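Local coordinates for cytoplasmic protein (Cryptococcus neoformans var. grubii serotype A, PDB 7LPO) that probably hydrolyses the beta-glucosidic bond of steryl glucosides, as a sterylglucosidase of glycoside hydrolase family 5, at residues 99-108 / 120-131; 710-718 / 728-736. All coordinates share one frame; numbering follows the deposited sequence.

Interaction 1: 99-108 / 120-131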
loop_
_atom_site.group_PDB
_atom_site.type_symbol
_atom_site.label_atom_id
_atom_site.label_comp_id
_atom_site.label_asym_id
_atom_site.label_seq_id
_atom_site.Cartn_x
_atom_site.Cartn_y
_atom_site.Cartn_z
ATOM N N LEU A 99 -2.889 9.106 -8.608
ATOM C CA LEU A 99 -2.109 7.894 -8.799
ATOM C C LEU A 99 -1.101 7.819 -7.668
ATOM O O LEU A 99 -0.407 8.803 -7.406
ATOM C CB LEU A 99 -1.379 7.886 -10.146
ATOM C CG LEU A 99 -2.233 7.962 -11.406
ATOM C CD1 LEU A 99 -1.338 8.241 -12.598
ATOM C CD2 LEU A 99 -3.025 6.694 -11.608
ATOM N N ARG A 100 -1.061 6.681 -6.974
ATOM C CA ARG A 100 0.018 6.362 -6.050
ATOM C C ARG A 100 1.036 5.572 -6.859
ATOM O O ARG A 100 0.743 4.463 -7.320
ATOM C CB ARG A 100 -0.499 5.570 -4.856
ATOM C CG ARG A 100 0.574 5.269 -3.817
ATOM C CD ARG A 100 -0.077 4.863 -2.527
ATOM N NE ARG A 100 0.867 4.451 -1.495
ATOM C CZ ARG A 100 1.166 3.187 -1.212
ATOM N NH1 ARG A 100 0.622 2.187 -1.904
ATOM N NH2 ARG A 100 2.011 2.923 -0.228
ATOM N N TYR A 101 2.207 6.165 -7.086
ATOM C CA TYR A 101 3.162 5.617 -8.041
ATOM C C TYR A 101 4.146 4.699 -7.331
ATOM O O TYR A 101 4.894 5.141 -6.458
ATOM C CB TYR A 101 3.906 6.730 -8.778
ATOM C CG TYR A 101 4.762 6.158 -9.875
ATOM C CD1 TYR A 101 6.036 5.672 -9.605
ATOM C CD2 TYR A 101 4.275 6.046 -11.175
ATOM C CE1 TYR A 101 6.815 5.110 -10.608
ATOM C CE2 TYR A 101 5.053 5.489 -12.185
ATOM C CZ TYR A 101 6.320 5.028 -11.892
ATOM O OH TYR A 101 7.092 4.462 -12.886
ATOM N N VAL A 102 4.176 3.441 -7.749
ATOM C CA VAL A 102 4.939 2.397 -7.075
ATOM C C VAL A 102 6.313 2.257 -7.723
ATOM O O VAL A 102 6.419 2.072 -8.940
ATOM C CB VAL A 102 4.178 1.060 -7.124
ATOM C CG1 VAL A 102 5.006 -0.052 -6.516
ATOM C CG2 VAL A 102 2.830 1.174 -6.427
ATOM N N PHE A 103 7.364 2.342 -6.906
ATOM C CA PHE A 103 8.720 2.011 -7.322
ATOM C C PHE A 103 9.407 1.293 -6.169
ATOM O O PHE A 103 9.020 1.429 -5.007
ATOM C CB PHE A 103 9.524 3.253 -7.748
ATOM C CG PHE A 103 9.852 4.180 -6.622
ATOM C CD1 PHE A 103 8.940 5.140 -6.214
ATOM C CD2 PHE A 103 11.060 4.092 -5.966
ATOM C CE1 PHE A 103 9.223 5.996 -5.174
ATOM C CE2 PHE A 103 11.357 4.948 -4.923
ATOM C CZ PHE A 103 10.437 5.902 -4.526
ATOM N N THR A 104 10.427 0.507 -6.489
ATOM C CA THR A 104 11.134 -0.238 -5.461
ATOM C C THR A 104 12.582 0.211 -5.374
ATOM O O THR A 104 13.183 0.659 -6.354
ATOM C CB THR A 104 11.082 -1.751 -5.708
ATOM O OG1 THR A 104 11.772 -2.063 -6.926
ATOM C CG2 THR A 104 9.613 -2.208 -5.774
ATOM N N TRP A 105 13.122 0.104 -4.162
ATOM C CA TRP A 105 14.551 0.282 -3.945
ATOM C C TRP A 105 15.368 -0.595 -4.886
ATOM O O TRP A 105 16.397 -0.159 -5.421
ATOM C CB TRP A 105 14.843 -0.035 -2.482
ATOM C CG TRP A 105 16.230 0.186 -2.007
ATOM C CD1 TRP A 105 17.247 0.800 -2.664
ATOM C CD2 TRP A 105 16.744 -0.212 -0.737
ATOM N NE1 TRP A 105 18.364 0.809 -1.879
ATOM C CE2 TRP A 105 18.083 0.182 -0.693
ATOM C CE3 TRP A 105 16.193 -0.864 0.373
ATOM C CZ2 TRP A 105 18.892 -0.058 0.413
ATOM C CZ3 TRP A 105 16.998 -1.111 1.463
ATOM C CH2 TRP A 105 18.333 -0.705 1.477
ATOM N N GLU A 106 14.912 -1.830 -5.119
ATOM C CA GLU A 106 15.658 -2.729 -5.993
ATOM C C GLU A 106 15.814 -2.129 -7.380
ATOM O O GLU A 106 16.885 -2.236 -7.991
ATOM C CB GLU A 106 14.967 -4.089 -6.094
ATOM C CG GLU A 106 15.598 -5.008 -7.138
ATOM C CD GLU A 106 14.896 -6.354 -7.288
ATOM O OE1 GLU A 106 15.473 -7.230 -7.954
ATOM O OE2 GLU A 106 13.781 -6.552 -6.749
ATOM N N SER A 107 14.742 -1.529 -7.911
ATOM C CA SER A 107 14.785 -1.005 -9.269
ATOM C C SER A 107 15.730 0.183 -9.393
ATOM O O SER A 107 16.179 0.491 -10.506
ATOM C CB SER A 107 13.375 -0.618 -9.735
ATOM O OG SER A 107 12.887 0.523 -9.039
ATOM N N LEU A 108 16.074 0.822 -8.274
ATOM C CA LEU A 108 16.973 1.965 -8.279
ATOM C C LEU A 108 18.426 1.610 -7.986
ATOM O O LEU A 108 19.322 2.351 -8.410
ATOM C CB LEU A 108 16.524 3.005 -7.246
ATOM C CG LEU A 108 15.182 3.697 -7.437
ATOM C CD1 LEU A 108 14.883 4.587 -6.222
ATOM C CD2 LEU A 108 15.139 4.516 -8.713
ATOM N N TYR A 120 16.422 3.845 -15.286
ATOM C CA TYR A 120 15.078 3.593 -14.773
ATOM C C TYR A 120 14.501 4.855 -14.173
ATOM O O TYR A 120 13.290 5.124 -14.299
ATOM C CB TYR A 120 15.095 2.471 -13.739
ATOM C CG TYR A 120 13.695 2.049 -13.367
ATOM C CD1 TYR A 120 12.849 1.504 -14.317
ATOM C CD2 TYR A 120 13.203 2.233 -12.077
ATOM C CE1 TYR A 120 11.554 1.129 -13.996
ATOM C CE2 TYR A 120 11.912 1.852 -11.742
ATOM C CZ TYR A 120 11.093 1.306 -12.708
ATOM O OH TYR A 120 9.808 0.928 -12.402
ATOM N N MET A 121 15.327 5.653 -13.509
ATOM C CA MET A 121 14.931 6.961 -13.025
ATOM C C MET A 121 14.299 7.823 -14.155
ATOM O O MET A 121 13.266 8.419 -13.968
ATOM C CB MET A 121 16.123 7.716 -12.486
ATOM C CG MET A 121 16.765 7.125 -11.278
ATOM S SD MET A 121 17.616 8.316 -10.286
ATOM C CE MET A 121 18.118 7.440 -8.887
ATOM N N ASP A 122 14.977 7.831 -15.302
ATOM C CA ASP A 122 14.469 8.622 -16.437
ATOM C C ASP A 122 13.215 7.998 -17.023
ATOM O O ASP A 122 12.352 8.714 -17.541
ATOM C CB ASP A 122 15.575 8.718 -17.491
ATOM C CG ASP A 122 16.754 9.573 -17.037
ATOM O OD1 ASP A 122 16.604 10.374 -16.105
ATOM O OD2 ASP A 122 17.839 9.460 -17.626
ATOM N N TYR A 123 13.100 6.669 -16.961
ATOM C CA TYR A 123 11.855 6.032 -17.367
ATOM C C TYR A 123 10.702 6.500 -16.485
ATOM O O TYR A 123 9.625 6.848 -16.985
ATOM C CB TYR A 123 11.976 4.509 -17.312
ATOM C CG TYR A 123 10.617 3.847 -17.284
ATOM C CD1 TYR A 123 9.902 3.645 -18.455
ATOM C CD2 TYR A 123 10.029 3.464 -16.079
ATOM C CE1 TYR A 123 8.649 3.062 -18.436
ATOM C CE2 TYR A 123 8.771 2.877 -16.050
ATOM C CZ TYR A 123 8.089 2.676 -17.233
ATOM O OH TYR A 123 6.840 2.097 -17.220
ATOM N N ILE A 124 10.908 6.505 -15.162
ATOM C CA ILE A 124 9.865 6.968 -14.248
ATOM C C ILE A 124 9.463 8.397 -14.584
ATOM O O ILE A 124 8.277 8.741 -14.584
ATOM C CB ILE A 124 10.328 6.857 -12.784
ATOM C CG1 ILE A 124 10.367 5.399 -12.327
ATOM C CG2 ILE A 124 9.406 7.650 -11.890
ATOM C CD1 ILE A 124 11.115 5.187 -11.022
ATOM N N ILE A 125 10.445 9.253 -14.865
ATOM C CA ILE A 125 10.156 10.642 -15.209
ATOM C C ILE A 125 9.291 10.713 -16.458
ATOM O O ILE A 125 8.343 11.501 -16.530
ATOM C CB ILE A 125 11.471 11.428 -15.378
ATOM C CG1 ILE A 125 12.009 11.808 -13.998
ATOM C CG2 ILE A 125 11.263 12.644 -16.263
ATOM C CD1 ILE A 125 13.468 12.208 -13.994
ATOM N N ALA A 126 9.607 9.892 -17.462
ATOM C CA ALA A 126 8.797 9.851 -18.674
ATOM C C ALA A 126 7.372 9.411 -18.367
ATOM O O ALA A 126 6.411 9.971 -18.904
ATOM C CB ALA A 126 9.433 8.902 -19.695
ATOM N N VAL A 127 7.213 8.396 -17.517
ATOM C CA VAL A 127 5.873 7.984 -17.100
ATOM C C VAL A 127 5.169 9.125 -16.379
ATOM O O VAL A 127 4.003 9.422 -16.643
ATOM C CB VAL A 127 5.943 6.726 -16.218
ATOM C CG1 VAL A 127 4.561 6.391 -15.655
ATOM C CG2 VAL A 127 6.510 5.561 -17.006
ATOM N N LEU A 128 5.875 9.799 -15.472
ATOM C CA LEU A 128 5.259 10.913 -14.756
ATOM C C LEU A 128 4.824 12.016 -15.715
ATOM O O LEU A 128 3.782 12.646 -15.512
ATOM C CB LEU A 128 6.226 11.459 -13.708
ATOM C CG LEU A 128 6.541 10.475 -12.587
ATOM C CD1 LEU A 128 7.588 11.039 -11.635
ATOM C CD2 LEU A 128 5.254 10.091 -11.832
ATOM N N ARG A 129 5.593 12.251 -16.777
ATOM C CA ARG A 129 5.213 13.285 -17.734
ATOM C C ARG A 129 3.883 12.963 -18.407
ATOM O O ARG A 129 3.042 13.851 -18.588
ATOM C CB ARG A 129 6.311 13.460 -18.783
ATOM C CG ARG A 129 7.509 14.249 -18.277
ATOM C CD ARG A 129 8.213 14.964 -19.417
ATOM N NE ARG A 129 9.652 15.055 -19.198
ATOM C CZ ARG A 129 10.243 16.013 -18.491
ATOM N NH1 ARG A 129 9.515 16.976 -17.925
ATOM N NH2 ARG A 129 11.565 16.010 -18.354
ATOM N N LYS A 130 3.676 11.701 -18.791
ATOM C CA LYS A 130 2.397 11.316 -19.384
ATOM C C LYS A 130 1.260 11.422 -18.375
ATOM O O LYS A 130 0.151 11.843 -18.726
ATOM C CB LYS A 130 2.477 9.899 -19.946
ATOM C CG LYS A 130 3.184 9.820 -21.285
ATOM C CD LYS A 130 2.970 8.475 -21.962
ATOM C CE LYS A 130 3.170 8.579 -23.468
ATOM N NZ LYS A 130 2.206 9.528 -24.103
ATOM N N CYS A 131 1.501 11.041 -17.117
ATOM C CA CYS A 131 0.480 11.252 -16.092
ATOM C C CYS A 131 0.086 12.721 -16.016
ATOM O O CYS A 131 -1.096 13.052 -15.873
ATOM C CB CYS A 131 0.977 10.767 -14.732
ATOM S SG CYS A 131 1.357 8.994 -14.694
HETATM O O HOH W 1 8.281 2.517 -11.284
HETATM O O HOH W 2 9.996 -0.510 -9.312
#
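Tyr-101 points from its strand to helix 120-131 and sets its ring against it, a clear case of one aromatic organising a strand-helix interface. With CG anti to the backbone N (chi1 -173°), the ring reaches the helix between Ile-124 and Val-127. CG1 of Val-127 meets the ring edge, close to its plane, 3.6 Å from CE2 of Tyr-101, while CG2 of Ile-124 lies obliquely 3.8 Å from CE1 of Tyr-101. The hydroxyl comes within 3.5 Å of CG1 of Ile-124 and binds a water within this buried contact, 2.8 Å from Tyr-101 OH, which donates to the carbonyl of Val-102 and lies unusually close to Tyr-120 OH, at 2.5 Å. Tyr-120 OH has a further partner in Lys-75. At one end CD1 of Leu-99 touches SG of Cys-131; at the other, OG of Ser-107 approaches CE2 of Tyr-120 obliquely at 3.2 Å and donates to Thr-104 O, on a lone pair in the carbonyl plane. The strand and helix axes run nearly antiparallel (171°), 11.2 Å apart, as expected of a TIM-barrel strand and its covering helix. Strand 98-104 lies between strands 35-43 and 137-143, helix 118-133 is flanked by helices 83-93 and 232-254.

Interaction 2: 710-718 / 728-736; sequences YLPFVHYAA and AQLSLDVTI
The carbonyl oxygen of Ser-731 takes the amide N-H of Ala-718 in the shortest polar bond between the segments, 2.8 Å from N to O and fairly straight. A second backbone bond closes the pair: the N-H of Asp-733 points at Tyr-716 O, 3.0 Å from N to O, with an angle of 174° at the hydrogen. Both donors approach nearly along the C=O axis. Together they make Ala-717 and Leu-732 the non-hydrogen-bonded pair of an isolated antiparallel bridge, reinforced by a CA-H...O contact from Ala-717 to Ser-731 O.

Around this polar pair the side chains close an apolar layer. Leu-732, its CG anti to the carbonyl carbon (chi1 -69°), sends its two methyls to different partners: CD2 presses on CB of Tyr-716 at 3.4 Å and also meets the Phe-713 ring obliquely, whereas CD1 lies against CB of Leu-711 at 3.9 Å. Leu-730 supplies a CH-pi contact, with its CB above the centre of the Phe-713 ring, 3.6 Å from the centroid and 12° off the normal. Further along, CG1 of Val-734 packs on CB of Tyr-716 at 3.5 Å, the two side chains crossing at about a right angle. The hydroxyl of Tyr-716 donates to the carbonyl oxygen of Thr-687, and OD1 of Asp-733 accepts from ND2 of Asn-771.

The short helix 713-716 thus sits against the chain that leads into strand 734-738, an outermost strand of an antiparallel four-stranded sheet. Strand 761-770 of that sheet lies beside it, with Val-768 touching both Leu-711 and Tyr-716. The arrangement belongs to the beta-rich C-terminal domain that accompanies the catalytic barrel in this branch of family 5, and it joins a helical turn following strand 707-710 to the approach of an edge strand.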
loop_
_atom_site.group_PDB
_atom_site.type_symbol
_atom_site.label_atom_id
_atom_site.label_comp_id
_atom_site.label_asym_id
_atom_site.label_seq_id
_atom_site.Cartn_x
_atom_site.Cartn_y
_atom_site.Cartn_z
ATOM N N TYR A 710 -18.078 14.498 -10.383
ATOM C CA TYR A 710 -17.939 13.504 -11.439
ATOM C C TYR A 710 -19.168 12.602 -11.449
ATOM O O TYR A 710 -19.531 12.033 -10.415
ATOM C CB TYR A 710 -16.669 12.676 -11.223
ATOM C CG TYR A 710 -16.564 11.435 -12.086
ATOM C CD1 TYR A 710 -16.251 11.526 -13.435
ATOM C CD2 TYR A 710 -16.752 10.173 -11.543
ATOM C CE1 TYR A 710 -16.148 10.388 -14.222
ATOM C CE2 TYR A 710 -16.662 9.045 -12.314
ATOM C CZ TYR A 710 -16.353 9.150 -13.656
ATOM O OH TYR A 710 -16.241 8.019 -14.428
ATOM N N LEU A 711 -19.802 12.470 -12.611
ATOM C CA LEU A 711 -20.935 11.557 -12.773
ATOM C C LEU A 711 -20.610 10.518 -13.838
ATOM O O LEU A 711 -20.573 10.851 -15.038
ATOM C CB LEU A 711 -22.200 12.324 -13.146
ATOM C CG LEU A 711 -22.715 13.347 -12.131
ATOM C CD1 LEU A 711 -23.859 14.132 -12.759
ATOM C CD2 LEU A 711 -23.160 12.699 -10.842
ATOM N N PRO A 712 -20.382 9.259 -13.471
ATOM C CA PRO A 712 -19.850 8.296 -14.449
ATOM C C PRO A 712 -20.897 7.829 -15.456
ATOM O O PRO A 712 -22.025 7.477 -15.097
ATOM C CB PRO A 712 -19.355 7.135 -13.576
ATOM C CG PRO A 712 -20.198 7.214 -12.329
ATOM C CD PRO A 712 -20.515 8.686 -12.121
ATOM N N PHE A 713 -20.491 7.809 -16.728
ATOM C CA PHE A 713 -21.268 7.130 -17.758
ATOM C C PHE A 713 -21.609 5.707 -17.348
ATOM O O PHE A 713 -22.653 5.175 -17.742
ATOM C CB PHE A 713 -20.485 7.075 -19.079
ATOM C CG PHE A 713 -20.337 8.393 -19.773
ATOM C CD1 PHE A 713 -21.364 9.320 -19.779
ATOM C CD2 PHE A 713 -19.167 8.695 -20.441
ATOM C CE1 PHE A 713 -21.222 10.529 -20.433
ATOM C CE2 PHE A 713 -19.012 9.895 -21.089
ATOM C CZ PHE A 713 -20.045 10.818 -21.086
ATOM N N VAL A 714 -20.713 5.062 -16.599
ATOM C CA VAL A 714 -20.916 3.685 -16.158
ATOM C C VAL A 714 -22.272 3.514 -15.486
ATOM O O VAL A 714 -22.917 2.467 -15.623
ATOM C CB VAL A 714 -19.766 3.266 -15.219
ATOM C CG1 VAL A 714 -20.192 2.141 -14.322
ATOM C CG2 VAL A 714 -18.541 2.894 -16.015
ATOM N N HIS A 715 -22.719 4.526 -14.735
ATOM C CA HIS A 715 -23.986 4.455 -14.024
ATOM C C HIS A 715 -25.084 5.332 -14.607
ATOM O O HIS A 715 -26.266 5.048 -14.373
ATOM C CB HIS A 715 -23.807 4.871 -12.554
ATOM C CG HIS A 715 -22.988 3.916 -11.752
ATOM N ND1 HIS A 715 -23.485 2.712 -11.300
ATOM C CD2 HIS A 715 -21.701 3.973 -11.341
ATOM C CE1 HIS A 715 -22.541 2.074 -10.633
ATOM N NE2 HIS A 715 -21.447 2.816 -10.647
ATOM N N TYR A 716 -24.736 6.397 -15.319
ATOM C CA TYR A 716 -25.688 7.450 -15.642
ATOM C C TYR A 716 -25.823 7.714 -17.138
ATOM O O TYR A 716 -26.569 8.617 -17.530
ATOM C CB TYR A 716 -25.285 8.741 -14.919
ATOM C CG TYR A 716 -25.334 8.643 -13.401
ATOM C CD1 TYR A 716 -26.542 8.487 -12.735
ATOM C CD2 TYR A 716 -24.179 8.710 -12.642
ATOM C CE1 TYR A 716 -26.596 8.398 -11.355
ATOM C CE2 TYR A 716 -24.223 8.634 -11.256
ATOM C CZ TYR A 716 -25.434 8.472 -10.619
ATOM O OH TYR A 716 -25.485 8.388 -9.248
ATOM N N ALA A 717 -25.140 6.956 -17.986
ATOM C CA ALA A 717 -25.270 7.170 -19.417
ATOM C C ALA A 717 -26.678 6.815 -19.891
ATOM O O ALA A 717 -27.368 5.973 -19.306
ATOM C CB ALA A 717 -24.241 6.333 -20.178
ATOM N N ALA A 718 -27.107 7.477 -20.966
ATOM C CA ALA A 718 -28.366 7.105 -21.599
ATOM C C ALA A 718 -28.318 5.666 -22.095
ATOM O O ALA A 718 -29.259 4.893 -21.884
ATOM C CB ALA A 718 -28.676 8.058 -22.754
ATOM N N ALA A 728 -24.415 8.465 -31.120
ATOM C CA ALA A 728 -23.586 7.357 -30.660
ATOM C C ALA A 728 -22.578 7.830 -29.614
ATOM O O ALA A 728 -21.831 7.021 -29.047
ATOM C CB ALA A 728 -22.873 6.707 -31.840
ATOM N N GLN A 729 -22.557 9.135 -29.367
ATOM C CA GLN A 729 -21.740 9.699 -28.312
ATOM C C GLN A 729 -22.356 9.422 -26.957
ATOM O O GLN A 729 -23.584 9.501 -26.786
ATOM C CB GLN A 729 -21.588 11.198 -28.530
ATOM C CG GLN A 729 -20.166 11.636 -28.792
ATOM C CD GLN A 729 -19.974 13.128 -28.646
ATOM O OE1 GLN A 729 -20.681 13.913 -29.277
ATOM N NE2 GLN A 729 -19.006 13.530 -27.813
ATOM N N LEU A 730 -21.514 9.106 -25.973
ATOM C CA LEU A 730 -21.986 8.866 -24.624
ATOM C C LEU A 730 -22.520 10.164 -24.031
ATOM O O LEU A 730 -21.949 11.238 -24.229
ATOM C CB LEU A 730 -20.866 8.300 -23.754
ATOM C CG LEU A 730 -20.437 6.887 -24.135
ATOM C CD1 LEU A 730 -19.203 6.445 -23.371
ATOM C CD2 LEU A 730 -21.586 5.920 -23.893
ATOM N N SER A 731 -23.635 10.070 -23.316
ATOM C CA SER A 731 -24.300 11.254 -22.796
ATOM C C SER A 731 -25.085 10.886 -21.543
ATOM O O SER A 731 -25.720 9.825 -21.480
ATOM C CB SER A 731 -25.216 11.870 -23.864
ATOM O OG SER A 731 -26.166 12.750 -23.305
ATOM N N LEU A 732 -25.021 11.768 -20.549
ATOM C CA LEU A 732 -25.739 11.556 -19.303
ATOM C C LEU A 732 -27.234 11.772 -19.501
ATOM O O LEU A 732 -27.665 12.693 -20.202
ATOM C CB LEU A 732 -25.231 12.498 -18.219
ATOM C CG LEU A 732 -23.823 12.267 -17.674
ATOM C CD1 LEU A 732 -23.487 13.367 -16.654
ATOM C CD2 LEU A 732 -23.681 10.926 -17.042
ATOM N N ASP A 733 -28.025 10.909 -18.875
ATOM C CA ASP A 733 -29.488 11.005 -18.862
ATOM C C ASP A 733 -29.907 10.912 -17.397
ATOM O O ASP A 733 -30.247 9.831 -16.909
ATOM C CB ASP A 733 -30.130 9.902 -19.723
ATOM C CG ASP A 733 -31.637 10.102 -19.902
ATOM O OD1 ASP A 733 -32.134 11.195 -19.568
ATOM O OD2 ASP A 733 -32.324 9.173 -20.381
ATOM N N VAL A 734 -29.882 12.048 -16.694
ATOM C CA VAL A 734 -30.085 12.072 -15.252
ATOM C C VAL A 734 -31.108 13.135 -14.871
ATOM O O VAL A 734 -31.357 14.093 -15.605
ATOM C CB VAL A 734 -28.776 12.344 -14.477
ATOM C CG1 VAL A 734 -27.752 11.240 -14.687
ATOM C CG2 VAL A 734 -28.185 13.701 -14.890
ATOM N N THR A 735 -31.675 12.958 -13.677
ATOM C CA THR A 735 -32.494 13.958 -13.006
ATOM C C THR A 735 -31.721 14.473 -11.799
ATOM O O THR A 735 -31.171 13.679 -11.033
ATOM C CB THR A 735 -33.835 13.364 -12.569
ATOM O OG1 THR A 735 -34.670 13.165 -13.721
ATOM C CG2 THR A 735 -34.538 14.305 -11.583
ATOM N N ILE A 736 -31.674 15.793 -11.636
ATOM C CA ILE A 736 -30.885 16.440 -10.595
ATOM C C ILE A 736 -31.801 17.309 -9.742
ATOM O O ILE A 736 -32.599 18.087 -10.273
ATOM C CB ILE A 736 -29.750 17.287 -11.199
ATOM C CG1 ILE A 736 -28.768 16.391 -11.972
ATOM C CG2 ILE A 736 -29.043 18.073 -10.108
ATOM C CD1 ILE A 736 -27.837 17.153 -12.884
#

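The two contacts illustrate two ways of joining chain segments within one subunit. Interaction 1 belongs to the TIM-barrel part and rests on side chains, with a bridging water completing its polar side; interaction 2 belongs to the C-terminal beta domain and combines a backbone bridge with an apolar layer. The centres of interaction 1 and interaction 2 are about 34 Å apart, their nearest atoms about 14 Å. The two parts nevertheless meet, since Tyr-710 OH binds the carbonyl of Ala-93, at the end of helix 83-93, whose Leu-91 packs on Leu-99 of interaction 1. Arg-100, on the same strand, bonds Asp-267, Asn-270 and Glu-521, probably inside the barrel near the active site, as in family 5 relatives.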